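Long-range contacts in Cro protein (Xylella fastidiosa, PDB 3BD1), which probably acts as a prophage transcription factor, binding operator DNA through a helix-turn-helix: residues 19-24 with 43-48; 35-40 with 56-61. All coordinates share one frame; numbering follows the deposited sequence.

Contact 1: residues 19-24 with 43-48; sequences ASLGVR and IDIERV
Leu21 closes the first helix of what is evidently the helix-turn-helix (14-21, then 25-34) and drives its forked end against helix 42-48. Its CG lies anti to its own carbonyl carbon (chi1 -63°) and chi2 is extended (174°). This geometry spreads the two methyls over the opposing helix: CD1 touches Ile45, and CD2 lies among Ile45, Asp44 and Val48. Leu21 CD1 is 3.8 Å from Ile45 CG1, while Leu21 CD2 is 3.8 Å from Asp44 CB and 3.9 Å from Val48 CG2. CD2 thus sits between residues one helical turn apart. It meets the methylene and backbone carbon of Asp44, whose carboxylate makes a salt bridge to Arg41, which also bonds the carbonyl oxygen of Leu21. Immediately beyond Leu21, Gly22 has positive phi (67°) and ends the helix in a Schellman motif, with Gly22 N bonded to Ala19 O at 3.2 Å. Trp31 and Ile28 of helix 25-34 also touch Leu21, so the branch joins three helices of the buried core. Ser20, one residue earlier, faces Val48 through its methylene, Ser20 CB lying 3.9 Å from Val48 CB. In one of its two deposited conformers the hydroxyl is directed back to Leu17 O of its own helix. Ser20 also packs on Ser20 of the second subunit, and Val48 on Ala19 of that subunit, which places this end of the contact beside a subunit interface. One methyl of Val48 rests against backbone, Val48 CG1 lying 3.6 Å from Ser20 O.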
ATOM      1  N   ALA A  19       1.704   4.970  11.415  1.00 13.62           N
ATOM      2  CA  ALA A  19       1.361   4.850  12.823  1.00 13.55           C
ATOM      3  C   ALA A  19       2.423   4.047  13.561  1.00 13.67           C
ATOM      4  O   ALA A  19       2.871   4.402  14.649  1.00 14.76           O
ATOM      5  CB  ALA A  19      -0.020   4.231  13.003  1.00 15.47           C
ATOM      6  N   SER A  20       2.836   2.929  12.967  1.00 13.04           N
ATOM      7  CA  SER A  20       3.811   2.038  13.579  0.50 12.36           C
ATOM      8  C   SER A  20       5.193   2.662  13.776  1.00 14.21           C
ATOM      9  O   SER A  20       5.973   2.223  14.635  1.00 15.17           O
ATOM     10  CB  SER A  20       3.966   0.752  12.766  0.50 12.89           C
ATOM     11  OG  SER A  20       4.698   0.915  11.558  0.50  8.02           O
ATOM     12  N   LEU A  21       5.490   3.674  12.969  1.00 14.16           N
ATOM     13  CA  LEU A  21       6.765   4.376  13.033  1.00 14.65           C
ATOM     14  C   LEU A  21       6.678   5.718  13.753  1.00 17.90           C
ATOM     15  O   LEU A  21       7.708   6.344  14.007  1.00 19.24           O
ATOM     16  CB  LEU A  21       7.298   4.608  11.609  1.00 15.41           C
ATOM     17  CG  LEU A  21       7.603   3.342  10.826  1.00 16.24           C
ATOM     18  CD1 LEU A  21       7.992   3.713   9.376  1.00 17.91           C
ATOM     19  CD2 LEU A  21       8.708   2.496  11.473  1.00 16.57           C
ATOM     20  N   GLY A  22       5.470   6.165  14.066  1.00 17.03           N
ATOM     21  CA  GLY A  22       5.281   7.489  14.672  1.00 19.29           C
ATOM     22  C   GLY A  22       5.627   8.639  13.743  1.00 21.74           C
ATOM     23  O   GLY A  22       6.169   9.671  14.188  1.00 26.03           O
ATOM     24  N   VAL A  23       5.323   8.448  12.457  1.00 20.52           N
ATOM     25  CA  VAL A  23       5.544   9.511  11.479  1.00 22.22           C
ATOM     26  C   VAL A  23       4.233   9.852  10.778  1.00 22.78           C
ATOM     27  O   VAL A  23       3.236   9.127  10.889  1.00 25.53           O
ATOM     28  CB  VAL A  23       6.622   9.132  10.427  1.00 23.02           C
ATOM     29  CG1 VAL A  23       7.930   8.856  11.167  1.00 23.94           C
ATOM     30  CG2 VAL A  23       6.163   7.976   9.501  1.00 19.59           C
ATOM     31  N   ARG A  24       4.252  10.958  10.037  1.00 27.08           N
ATOM     32  CA  ARG A  24       3.106  11.341   9.220  1.00 28.46           C
ATOM     33  C   ARG A  24       3.087  10.501   7.943  1.00 25.20           C
ATOM     34  O   ARG A  24       4.130  10.080   7.441  1.00 24.12           O
ATOM     35  CB  ARG A  24       3.192  12.832   8.868  1.00 31.84           C
ATOM     36  CG  ARG A  24       3.324  13.738  10.091  1.00 34.86           C
ATOM     37  CD  ARG A  24       1.987  14.304  10.535  1.00 53.35           C
ATOM     38  NE  ARG A  24       1.704  15.595   9.914  0.50 57.42           N
ATOM     39  CZ  ARG A  24       2.191  16.765  10.321  0.50 54.18           C
ATOM     40  NH1 ARG A  24       3.008  16.848  11.363  0.50 62.67           N
ATOM     41  NH2 ARG A  24       1.859  17.871   9.671  0.50 47.23           N
ATOM     42  N   ILE A  43      16.022   0.183  11.097  1.00 15.45           N
ATOM     43  CA  ILE A  43      15.785  -0.835  12.132  1.00 15.30           C
ATOM     44  C   ILE A  43      14.323  -0.822  12.558  1.00 14.73           C
ATOM     45  O   ILE A  43      13.730  -1.877  12.756  1.00 14.87           O
ATOM     46  CB  ILE A  43      16.717  -0.712  13.348  1.00 16.86           C
ATOM     47  CG1 ILE A  43      18.145  -1.114  12.987  1.00 19.91           C
ATOM     48  CG2 ILE A  43      16.265  -1.610  14.510  1.00 22.29           C
ATOM     49  CD1 ILE A  43      19.161  -0.970  14.115  1.00 24.88           C
ATOM     50  N   ASP A  44      13.754   0.364  12.701  1.00 15.03           N
ATOM     51  CA  ASP A  44      12.357   0.467  13.131  1.00 13.55           C
ATOM     52  C   ASP A  44      11.454  -0.227  12.117  1.00 13.15           C
ATOM     53  O   ASP A  44      10.529  -0.931  12.502  1.00 14.05           O
ATOM     54  CB  ASP A  44      11.960   1.928  13.278  1.00 16.05           C
ATOM     55  CG  ASP A  44      12.701   2.640  14.393  1.00 21.64           C
ATOM     56  OD1 ASP A  44      13.052   1.965  15.384  1.00 23.56           O
ATOM     57  OD2 ASP A  44      12.911   3.861  14.242  1.00 25.02           O
ATOM     58  N   ILE A  45      11.721  -0.010  10.832  1.00 13.73           N
ATOM     59  CA  ILE A  45      10.899  -0.634   9.797  1.00 12.37           C
ATOM     60  C   ILE A  45      11.062  -2.155   9.829  1.00 11.08           C
ATOM     61  O   ILE A  45      10.078  -2.909   9.709  1.00 11.71           O
ATOM     62  CB  ILE A  45      11.197  -0.051   8.384  1.00 13.31           C
ATOM     63  CG1 ILE A  45      10.816   1.439   8.317  1.00 15.80           C
ATOM     64  CG2 ILE A  45      10.533  -0.918   7.311  1.00 14.87           C
ATOM     65  CD1 ILE A  45      11.385   2.190   7.105  1.00 20.25           C
ATOM     66  N   GLU A  46      12.312  -2.597   9.953  1.00 11.61           N
ATOM     67  CA  GLU A  46      12.566  -4.033  10.058  1.00 11.91           C
ATOM     68  C   GLU A  46      11.772  -4.628  11.243  1.00 12.32           C
ATOM     69  O   GLU A  46      11.194  -5.716  11.135  1.00 13.16           O
ATOM     70  CB  GLU A  46      14.048  -4.325  10.228  1.00 12.81           C
ATOM     71  CG  GLU A  46      14.369  -5.787  10.360  1.00 14.95           C
ATOM     72  CD  GLU A  46      15.843  -6.093  10.416  1.00 19.85           C
ATOM     73  OE1 GLU A  46      16.646  -5.506   9.674  1.00 16.78           O
ATOM     74  OE2 GLU A  46      16.204  -6.974  11.210  1.00 31.23           O
ATOM     75  N   ARG A  47      11.747  -3.901  12.360  1.00 12.23           N
ATOM     76  CA  ARG A  47      11.023  -4.399  13.527  1.00 12.24           C
ATOM     77  C   ARG A  47       9.501  -4.426  13.341  1.00 11.42           C
ATOM     78  O   ARG A  47       8.847  -5.429  13.654  1.00 12.47           O
ATOM     79  CB  ARG A  47      11.391  -3.561  14.746  1.00 14.72           C
ATOM     80  CG  ARG A  47      12.807  -3.795  15.238  1.00 18.00           C
ATOM     81  CD  ARG A  47      13.151  -2.906  16.422  1.00 25.72           C
ATOM     82  NE  ARG A  47      14.476  -3.238  16.941  1.00 28.98           N
ATOM     83  CZ  ARG A  47      15.155  -2.471  17.788  1.00 39.75           C
ATOM     84  NH1 ARG A  47      14.653  -1.319  18.206  1.00 45.33           N
ATOM     85  NH2 ARG A  47      16.354  -2.861  18.200  1.00 41.70           N
ATOM     86  N   VAL A  48       8.923  -3.316  12.886  1.00 11.69           N
ATOM     87  CA  VAL A  48       7.468  -3.254  12.773  1.00 11.25           C
ATOM     88  C   VAL A  48       6.910  -4.166  11.698  1.00 10.95           C
ATOM     89  O   VAL A  48       5.742  -4.562  11.770  1.00 12.24           O
ATOM     90  CB  VAL A  48       6.939  -1.825  12.603  1.00 12.26           C
ATOM     91  CG1 VAL A  48       7.364  -0.939  13.790  1.00 13.15           C
ATOM     92  CG2 VAL A  48       7.281  -1.168  11.251  1.00 13.35           C
TER

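Contact 2: residues 35-40 with 56-61; sequences GRVPAE and RELRPD. With GOL (glycerol), chain D.
Arg59 reaches from the end of helix 55-58 across to the loop 35-40, and almost every atom along it has a partner. The bond to CB points at the loop. Two successive bends, chi2 -67° and chi3 -58°, then fold the chain back alongside Val37 O, which Arg59 CG approaches and Arg59 CD meets at 3.4 Å. Arg59 NE turns back to Asp61, donating to the syn lone pair of Asp61 OD1 at 2.9 Å, and Arg59 NH2 reaches Asp61 OD2 at 2.9 Å. The guanidinium therefore grips the carboxylate side-on, through one nitrogen to each oxygen, in a salt bridge. Arg59 NH1 donates to Val37 O at 2.9 Å, in the carbonyl plane, and to O1 of a glycerol, also at 2.9 Å. That glycerol, probably from the crystallisation liquor, additionally accepts from Ala39 N, 3.0 Å from O1. Over one face of the Arg59 guanidinium lies the methylene CG of Arg36, 3.3 Å above the plane and toward its rim. The two guanidinium planes are 81° apart, so the like charges are not stacked. Beside this polar site Val37 and Leu58 make the apolar part of the contact, Val37 CG2 lying 4.0 Å from Leu58 CB, and a water joins Val37 N to Leu58 O. This joins the loop before helix 42-48 to the C-terminal end of the small helical fold, with Ala39 and Asp61 packing on a third subunit. In the crystal four N-H groups of Arg59 are engaged; the three to Val37 and Asp61 are enough to fix the guanidinium's rotation, and the Asp61 carboxylate probably compensates its charge and eases the nearness of Arg36.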
ATOM      1  N   GLY A  35      12.583   7.129  -3.157  1.00 38.30           N
ATOM      2  CA  GLY A  35      13.147   5.777  -3.157  1.00 36.44           C
ATOM      3  C   GLY A  35      14.119   5.551  -2.016  1.00 35.59           C
ATOM      4  O   GLY A  35      15.067   4.781  -2.130  1.00 36.91           O
ATOM      5  N   ARG A  36      13.911   6.225  -0.891  1.00 30.11           N
ATOM      6  CA  ARG A  36      14.906   6.142   0.174  1.00 31.52           C
ATOM      7  C   ARG A  36      14.292   6.471   1.528  1.00 25.14           C
ATOM      8  O   ARG A  36      13.842   7.597   1.752  1.00 27.16           O
ATOM      9  CB  ARG A  36      16.022   7.164  -0.077  1.00 30.71           C
ATOM     10  CG  ARG A  36      17.184   7.144   0.910  1.00 35.11           C
ATOM     11  CD  ARG A  36      18.210   8.231   0.633  1.00 42.66           C
ATOM     12  NE  ARG A  36      17.833   9.553   1.140  1.00 49.31           N
ATOM     13  CZ  ARG A  36      17.468  10.597   0.397  1.00 58.03           C
ATOM     14  NH1 ARG A  36      17.418  10.526  -0.928  1.00 60.10           N
ATOM     15  NH2 ARG A  36      17.146  11.743   0.986  1.00 53.07           N
ATOM     16  N   VAL A  37      14.308   5.484   2.418  1.00 21.37           N
ATOM     17  CA  VAL A  37      13.914   5.712   3.791  1.00 19.42           C
ATOM     18  C   VAL A  37      15.129   6.282   4.523  1.00 18.87           C
ATOM     19  O   VAL A  37      16.276   5.962   4.206  1.00 19.73           O
ATOM     20  CB  VAL A  37      13.342   4.454   4.516  1.00 21.71           C
ATOM     21  CG1 VAL A  37      12.274   3.794   3.644  1.00 23.09           C
ATOM     22  CG2 VAL A  37      14.350   3.414   4.939  1.00 25.73           C
ATOM     23  N   PRO A  38      14.880   7.121   5.530  1.00 20.98           N
ATOM     24  CA  PRO A  38      15.984   7.600   6.361  1.00 19.53           C
ATOM     25  C   PRO A  38      16.748   6.451   7.036  1.00 20.16           C
ATOM     26  O   PRO A  38      16.141   5.482   7.492  1.00 18.92           O
ATOM     27  CB  PRO A  38      15.266   8.435   7.426  1.00 23.34           C
ATOM     28  CG  PRO A  38      13.984   8.818   6.849  1.00 25.89           C
ATOM     29  CD  PRO A  38      13.585   7.665   5.966  1.00 22.13           C
ATOM     30  N   ALA A  39      18.073   6.563   7.117  1.00 20.46           N
ATOM     31  CA  ALA A  39      18.906   5.487   7.636  1.00 17.93           C
ATOM     32  C   ALA A  39      18.454   5.194   9.064  1.00 17.44           C
ATOM     33  O   ALA A  39      18.445   4.029   9.477  1.00 18.01           O
ATOM     34  CB  ALA A  39      20.415   5.870   7.597  1.00 19.18           C
ATOM     35  N   GLU A  40      18.108   6.240   9.810  1.00 18.51           N
ATOM     36  CA  GLU A  40      17.782   6.075  11.230  1.00 18.61           C
ATOM     37  C   GLU A  40      16.413   5.456  11.487  1.00 21.24           C
ATOM     38  O   GLU A  40      16.053   5.211  12.657  1.00 21.73           O
ATOM     39  CB  GLU A  40      17.867   7.406  11.959  1.00 20.80           C
ATOM     40  CG  GLU A  40      16.808   8.417  11.600  1.00 23.27           C
ATOM     41  CD  GLU A  40      17.114   9.291  10.404  1.00 42.10           C
ATOM     42  OE1 GLU A  40      16.387  10.305  10.324  1.00 37.78           O
ATOM     43  OE2 GLU A  40      18.024   8.983   9.593  1.00 33.34           O
ATOM     44  N   ARG A  56      19.194  -4.059   5.140  1.00 15.14           N
ATOM     45  CA  ARG A  56      20.002  -4.101   3.905  1.00 14.64           C
ATOM     46  C   ARG A  56      19.141  -3.952   2.664  1.00 15.51           C
ATOM     47  O   ARG A  56      19.622  -3.470   1.639  1.00 18.99           O
ATOM     48  CB  ARG A  56      20.778  -5.414   3.885  1.00 18.90           C
ATOM     49  CG  ARG A  56      21.512  -5.803   2.653  1.00 22.53           C
ATOM     50  CD  ARG A  56      22.697  -4.916   2.404  1.00 27.14           C
ATOM     51  NE  ARG A  56      23.296  -5.311   1.124  1.00 22.65           N
ATOM     52  CZ  ARG A  56      24.555  -5.076   0.774  1.00 27.86           C
ATOM     53  NH1 ARG A  56      25.372  -4.428   1.593  1.00 30.11           N
ATOM     54  NH2 ARG A  56      24.989  -5.479  -0.413  1.00 31.16           N
ATOM     55  N   GLU A  57      17.876  -4.345   2.737  1.00 14.96           N
ATOM     56  CA  GLU A  57      16.977  -4.163   1.620  1.00 15.88           C
ATOM     57  C   GLU A  57      16.534  -2.727   1.502  1.00 14.60           C
ATOM     58  O   GLU A  57      16.303  -2.233   0.391  1.00 17.63           O
ATOM     59  CB  GLU A  57      15.768  -5.095   1.724  1.00 15.84           C
ATOM     60  CG  GLU A  57      16.131  -6.572   1.665  1.00 16.59           C
ATOM     61  CD  GLU A  57      15.053  -7.542   2.099  1.00 21.42           C
ATOM     62  OE1 GLU A  57      14.212  -7.225   2.933  1.00 20.49           O
ATOM     63  OE2 GLU A  57      15.017  -8.689   1.628  1.00 31.51           O
ATOM     64  N   LEU A  58      16.396  -2.059   2.648  1.00 15.14           N
ATOM     65  CA  LEU A  58      15.975  -0.669   2.657  1.00 15.27           C
ATOM     66  C   LEU A  58      17.085   0.284   2.240  1.00 17.15           C
ATOM     67  O   LEU A  58      16.871   1.216   1.467  1.00 17.84           O
ATOM     68  CB  LEU A  58      15.425  -0.308   4.047  1.00 16.01           C
ATOM     69  CG  LEU A  58      14.107  -0.978   4.450  1.00 16.25           C
ATOM     70  CD1 LEU A  58      14.005  -0.976   6.006  1.00 17.94           C
ATOM     71  CD2 LEU A  58      12.932  -0.320   3.767  1.00 20.18           C
ATOM     72  N   ARG A  59      18.285   0.059   2.754  1.00 15.80           N
ATOM     73  CA  ARG A  59      19.400   0.970   2.527  1.00 15.00           C
ATOM     74  C   ARG A  59      20.657   0.144   2.327  1.00 16.31           C
ATOM     75  O   ARG A  59      21.514   0.021   3.206  1.00 17.21           O
ATOM     76  CB  ARG A  59      19.560   2.013   3.641  1.00 16.25           C
ATOM     77  CG  ARG A  59      18.446   3.052   3.711  1.00 16.81           C
ATOM     78  CD  ARG A  59      18.413   4.001   2.500  1.00 18.11           C
ATOM     79  NE  ARG A  59      19.680   4.707   2.331  1.00 18.92           N
ATOM     80  CZ  ARG A  59      19.996   5.825   2.973  1.00 20.25           C
ATOM     81  NH1 ARG A  59      19.124   6.375   3.809  1.00 20.30           N
ATOM     82  NH2 ARG A  59      21.170   6.404   2.797  1.00 22.81           N
ATOM     83  N   PRO A  60      20.812  -0.418   1.119  1.00 17.11           N
ATOM     84  CA  PRO A  60      22.001  -1.206   0.844  1.00 17.43           C
ATOM     85  C   PRO A  60      23.305  -0.411   0.854  1.00 17.18           C
ATOM     86  O   PRO A  60      24.360  -1.025   0.968  1.00 22.86           O
ATOM     87  CB  PRO A  60      21.743  -1.828  -0.529  1.00 20.15           C
ATOM     88  CG  PRO A  60      20.579  -1.176  -1.043  1.00 23.67           C
ATOM     89  CD  PRO A  60      19.855  -0.403   0.005  1.00 18.15           C
ATOM     90  N   ASP A  61      23.193   0.905   0.718  1.00 18.10           N
ATOM     91  CA  ASP A  61      24.315   1.815   0.819  1.00 19.47           C
ATOM     92  C   ASP A  61      24.772   2.067   2.254  1.00 19.90           C
ATOM     93  O   ASP A  61      25.827   2.682   2.430  1.00 23.72           O
ATOM     94  CB  ASP A  61      23.959   3.155   0.179  1.00 21.87           C
ATOM     95  CG  ASP A  61      22.703   3.812   0.710  1.00 23.60           C
ATOM     96  OD1 ASP A  61      21.711   3.115   1.009  1.00 23.34           O
ATOM     97  OD2 ASP A  61      22.730   5.063   0.769  1.00 28.45           O
TER
HETATM   98  C1  GOL D 156      20.575   9.489   5.378  1.00 25.17           C
HETATM   99  O1  GOL D 156      19.419   8.712   5.581  1.00 23.18           O
HETATM  100  C2  GOL D 156      21.847   9.365   6.206  1.00 40.86           C
HETATM  101  O2  GOL D 156      22.060   7.983   6.384  1.00 79.12           O
HETATM  102  C3  GOL D 156      22.047  10.169   7.490  1.00 27.05           C
HETATM  103  O3  GOL D 156      20.776  10.006   8.089  0.50 45.25           O
HETATM  104  O   HOH W   1      14.817   2.876   1.323  1.00 30.42           O

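How the contacts relate
Both contacts belong to a single all-helical unit, their centres about 13 Å apart. Along the chain the segments interleave, 19-24, 35-40, 43-48, 56-61, so each contact encloses one segment of the other. Helix 25-34, the second of the helix-turn-helix, runs from the end of 19-24 to the start of 35-40, and its Trp31 touches Leu21, Ile45 and Val37. Ile45 is the direct bridge: Ile45 CG2 is 3.7 Å from Leu58 CD1, and Ile45 CD1 is 3.9 Å from Val37 CG2. Contact 1 borders mainly the second subunit, with Ile43 also reaching the third, which contact 2 borders, consistent with one core tying the probable DNA-binding motif to the assembly surfaces.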